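Local coordinates for protein homospermidine synthase (Legionella pneumophila subsp. pneumophila str. Philadelphia 1, PDB 2PH5) that binds NAD and probably acts as a homospermidine synthase, making the polyamine homospermidine, at residues Asn84-Asp89 against Leu109-Ala114. Sequence-based numbering, arbitrary orientation.
Sequences NDFLID and LYINAA. With NAD (nicotinamide-adenine-dinucleotide), chain C.
Strands 86-89 and 109-112 run parallel, 11° apart, paired F86 to L109, L87 to Y110 and I88 to I111: L109 N donates to D85 O, L87 N to L109 O (2.9 Å), I111 N weakly to L87 O, and D89 N to I111 O. On the face carrying F86, I88, L109 and I111, the F86 ring leans over the neighbouring strand, its CG anti to the backbone N (chi1 -157°). L109 CB sits over the centre of one ring face, a CH-pi contact 3.6 Å from the centroid, while I111 CG2 comes obliquely to F86 CE2 at 3.5 Å. The I88 and I111 side chains point the same way and touch through their CG2 methyls, and helix 391-408 covers this side through I404 and M400. Helix 96-106, the crossover of this right-handed beta-alpha-beta unit, packs on the other face. There L87 CD2 meets the edge of the Y110 ring at CD2, and Y110, leaning toward strand 86-89, donates from OH to D89 OD1 at 2.6 Å. The oxygen is approached from its anti side, with carboxylate and ring planes 76° apart. S91 OG is hydrogen-bonded to the other oxygen, OD2. Where the strands end and separate, one water donates to D89 O (2.6 Å) and accepts from A113 N (2.8 Å), bridging them. A113 CB then lies 3.4 Å from NAD C2N. Both carboxylate oxygens of buried D89 are thus engaged, which should fix its rotation and would help stabilise its negative charge; S91 is itself an NAD-binding residue, consistent with D89 positioning the loop at the C-terminal ends of these Rossmann-type strands.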
loop_
_atom_site.group_PDB
_atom_site.type_symbol
_atom_site.label_atom_id
_atom_site.label_comp_id
_atom_site.label_asym_id
_atom_site.label_seq_id
_atom_site.Cartn_x
_atom_site.Cartn_y
_atom_site.Cartn_z
ATOM N N ASN A 84 -26.592 39.234 -11.658
ATOM C CA ASN A 84 -26.113 38.457 -12.811
ATOM C C ASN A 84 -24.647 38.040 -12.762
ATOM O O ASN A 84 -24.144 37.419 -13.700
ATOM C CB ASN A 84 -26.379 39.210 -14.113
ATOM C CG ASN A 84 -27.843 39.429 -14.347
ATOM O OD1 ASN A 84 -28.631 38.473 -14.325
ATOM N ND2 ASN A 84 -28.233 40.690 -14.561
ATOM N N ASP A 85 -23.956 38.391 -11.683
ATOM C CA ASP A 85 -22.568 37.991 -11.553
ATOM C C ASP A 85 -22.560 36.511 -11.200
ATOM O O ASP A 85 -23.610 35.928 -10.939
ATOM C CB ASP A 85 -21.855 38.809 -10.477
ATOM C CG ASP A 85 -21.495 40.201 -10.953
ATOM O OD1 ASP A 85 -21.419 40.405 -12.185
ATOM O OD2 ASP A 85 -21.271 41.091 -10.102
ATOM N N PHE A 86 -21.384 35.902 -11.184
ATOM C CA PHE A 86 -21.294 34.482 -10.888
ATOM C C PHE A 86 -20.236 34.190 -9.829
ATOM O O PHE A 86 -19.054 34.478 -10.022
ATOM C CB PHE A 86 -20.971 33.728 -12.187
ATOM C CG PHE A 86 -21.371 32.275 -12.183
ATOM C CD1 PHE A 86 -21.811 31.672 -13.360
ATOM C CD2 PHE A 86 -21.291 31.503 -11.026
ATOM C CE1 PHE A 86 -22.167 30.321 -13.389
ATOM C CE2 PHE A 86 -21.645 30.146 -11.041
ATOM C CZ PHE A 86 -22.084 29.556 -12.226
ATOM N N LEU A 87 -20.664 33.625 -8.705
ATOM C CA LEU A 87 -19.733 33.281 -7.640
ATOM C C LEU A 87 -19.314 31.818 -7.776
ATOM O O LEU A 87 -20.106 30.917 -7.509
ATOM C CB LEU A 87 -20.378 33.504 -6.264
ATOM C CG LEU A 87 -19.584 33.043 -5.028
ATOM C CD1 LEU A 87 -18.242 33.748 -4.986
ATOM C CD2 LEU A 87 -20.364 33.357 -3.759
ATOM N N ILE A 88 -18.085 31.577 -8.221
ATOM C CA ILE A 88 -17.602 30.207 -8.345
ATOM C C ILE A 88 -17.016 29.850 -6.980
ATOM O O ILE A 88 -16.009 30.413 -6.563
ATOM C CB ILE A 88 -16.524 30.078 -9.449
ATOM C CG1 ILE A 88 -17.100 30.528 -10.789
ATOM C CG2 ILE A 88 -16.082 28.628 -9.596
ATOM C CD1 ILE A 88 -16.076 30.587 -11.894
ATOM N N ASP A 89 -17.675 28.931 -6.277
ATOM C CA ASP A 89 -17.245 28.517 -4.942
ATOM C C ASP A 89 -16.351 27.287 -5.005
ATOM O O ASP A 89 -16.818 26.180 -5.261
ATOM C CB ASP A 89 -18.483 28.226 -4.079
ATOM C CG ASP A 89 -18.143 27.871 -2.627
ATOM O OD1 ASP A 89 -19.104 27.692 -1.834
ATOM O OD2 ASP A 89 -16.943 27.768 -2.272
ATOM N N LEU A 109 -25.328 34.347 -9.754
ATOM C CA LEU A 109 -25.271 32.901 -9.962
ATOM C C LEU A 109 -24.306 32.267 -8.966
ATOM O O LEU A 109 -23.484 32.950 -8.356
ATOM C CB LEU A 109 -24.791 32.592 -11.386
ATOM C CG LEU A 109 -25.833 32.323 -12.475
ATOM C CD1 LEU A 109 -27.216 32.862 -12.061
ATOM C CD2 LEU A 109 -25.345 32.945 -13.771
ATOM N N TYR A 110 -24.380 30.956 -8.815
ATOM C CA TYR A 110 -23.491 30.294 -7.877
ATOM C C TYR A 110 -23.319 28.844 -8.265
ATOM O O TYR A 110 -24.233 28.247 -8.832
ATOM C CB TYR A 110 -24.072 30.389 -6.460
ATOM C CG TYR A 110 -23.369 29.530 -5.432
ATOM C CD1 TYR A 110 -23.540 28.143 -5.413
ATOM C CD2 TYR A 110 -22.552 30.105 -4.458
ATOM C CE1 TYR A 110 -22.924 27.350 -4.454
ATOM C CE2 TYR A 110 -21.930 29.317 -3.489
ATOM C CZ TYR A 110 -22.127 27.936 -3.496
ATOM O OH TYR A 110 -21.555 27.149 -2.523
ATOM N N ILE A 111 -22.138 28.299 -7.972
ATOM C CA ILE A 111 -21.811 26.901 -8.232
ATOM C C ILE A 111 -20.753 26.449 -7.219
ATOM O O ILE A 111 -20.032 27.273 -6.670
ATOM C CB ILE A 111 -21.215 26.697 -9.651
ATOM C CG1 ILE A 111 -20.998 25.210 -9.918
ATOM C CG2 ILE A 111 -19.850 27.366 -9.763
ATOM C CD1 ILE A 111 -20.652 24.899 -11.350
ATOM N N ASN A 112 -20.682 25.151 -6.954
ATOM C CA ASN A 112 -19.667 24.612 -6.066
ATOM C C ASN A 112 -19.415 23.172 -6.452
ATOM O O ASN A 112 -20.212 22.558 -7.172
ATOM C CB ASN A 112 -20.062 24.723 -4.571
ATOM C CG ASN A 112 -21.089 23.671 -4.119
ATOM O OD1 ASN A 112 -21.487 23.648 -2.953
ATOM N ND2 ASN A 112 -21.511 22.806 -5.031
ATOM N N ALA A 113 -18.288 22.642 -5.996
ATOM C CA ALA A 113 -17.941 21.262 -6.287
ATOM C C ALA A 113 -18.239 20.403 -5.056
ATOM O O ALA A 113 -18.025 19.193 -5.070
ATOM C CB ALA A 113 -16.469 21.174 -6.679
ATOM N N ALA A 114 -18.731 21.033 -3.988
ATOM C CA ALA A 114 -19.084 20.304 -2.765
ATOM C C ALA A 114 -19.710 21.212 -1.699
ATOM O O ALA A 114 -19.302 22.366 -1.528
ATOM C CB ALA A 114 -17.852 19.593 -2.188
HETATM P PA NAD C . -7.762 23.384 -1.329
HETATM O O1A NAD C . -7.658 23.146 0.153
HETATM O O2A NAD C . -6.585 23.047 -2.177
HETATM O O5B NAD C . -8.165 24.925 -1.634
HETATM C C5B NAD C . -9.228 25.549 -0.920
HETATM C C4B NAD C . -8.985 27.070 -0.924
HETATM O O4B NAD C . -10.036 27.633 -0.171
HETATM C C3B NAD C . -7.671 27.509 -0.269
HETATM O O3B NAD C . -6.914 28.319 -1.171
HETATM C C2B NAD C . -8.103 28.272 0.951
HETATM O O2B NAD C . -7.250 29.327 1.335
HETATM C C1B NAD C . -9.533 28.696 0.612
HETATM N N9A NAD C . -10.438 28.856 1.757
HETATM C C8A NAD C . -10.349 28.114 2.948
HETATM N N7A NAD C . -10.665 28.864 4.022
HETATM C C5A NAD C . -10.948 30.100 3.553
HETATM C C6A NAD C . -11.339 31.269 4.204
HETATM N N6A NAD C . -11.528 31.358 5.522
HETATM N N1A NAD C . -11.549 32.391 3.414
HETATM C C2A NAD C . -11.381 32.374 2.044
HETATM N N3A NAD C . -11.004 31.231 1.378
HETATM C C4A NAD C . -10.799 30.128 2.156
HETATM O O3 NAD C . -8.979 22.488 -1.799
HETATM P PN NAD C . -9.720 22.297 -3.209
HETATM O O1N NAD C . -9.839 20.838 -3.443
HETATM O O2N NAD C . -9.008 23.145 -4.229
HETATM O O5D NAD C . -11.077 22.934 -2.696
HETATM C C5D NAD C . -12.261 23.073 -3.440
HETATM C C4D NAD C . -13.132 21.909 -3.013
HETATM O O4D NAD C . -13.543 21.205 -4.154
HETATM C C3D NAD C . -13.665 21.175 -1.801
HETATM O O3D NAD C . -14.849 21.779 -1.302
HETATM C C2D NAD C . -13.895 19.782 -2.358
HETATM O O2D NAD C . -14.825 19.032 -1.630
HETATM C C1D NAD C . -14.288 20.054 -3.805
HETATM N N1N NAD C . -13.883 19.041 -4.809
HETATM C C2N NAD C . -14.834 18.406 -5.575
HETATM C C3N NAD C . -14.392 17.468 -6.533
HETATM C C7N NAD C . -15.347 16.743 -7.417
HETATM O O7N NAD C . -14.818 15.864 -8.327
HETATM N N7N NAD C . -16.649 16.934 -7.373
HETATM C C4N NAD C . -13.000 17.182 -6.703
HETATM C C5N NAD C . -12.060 17.853 -5.893
HETATM C C6N NAD C . -12.483 18.775 -4.954
HETATM O O HOH W 1 -16.584 23.827 -4.102
#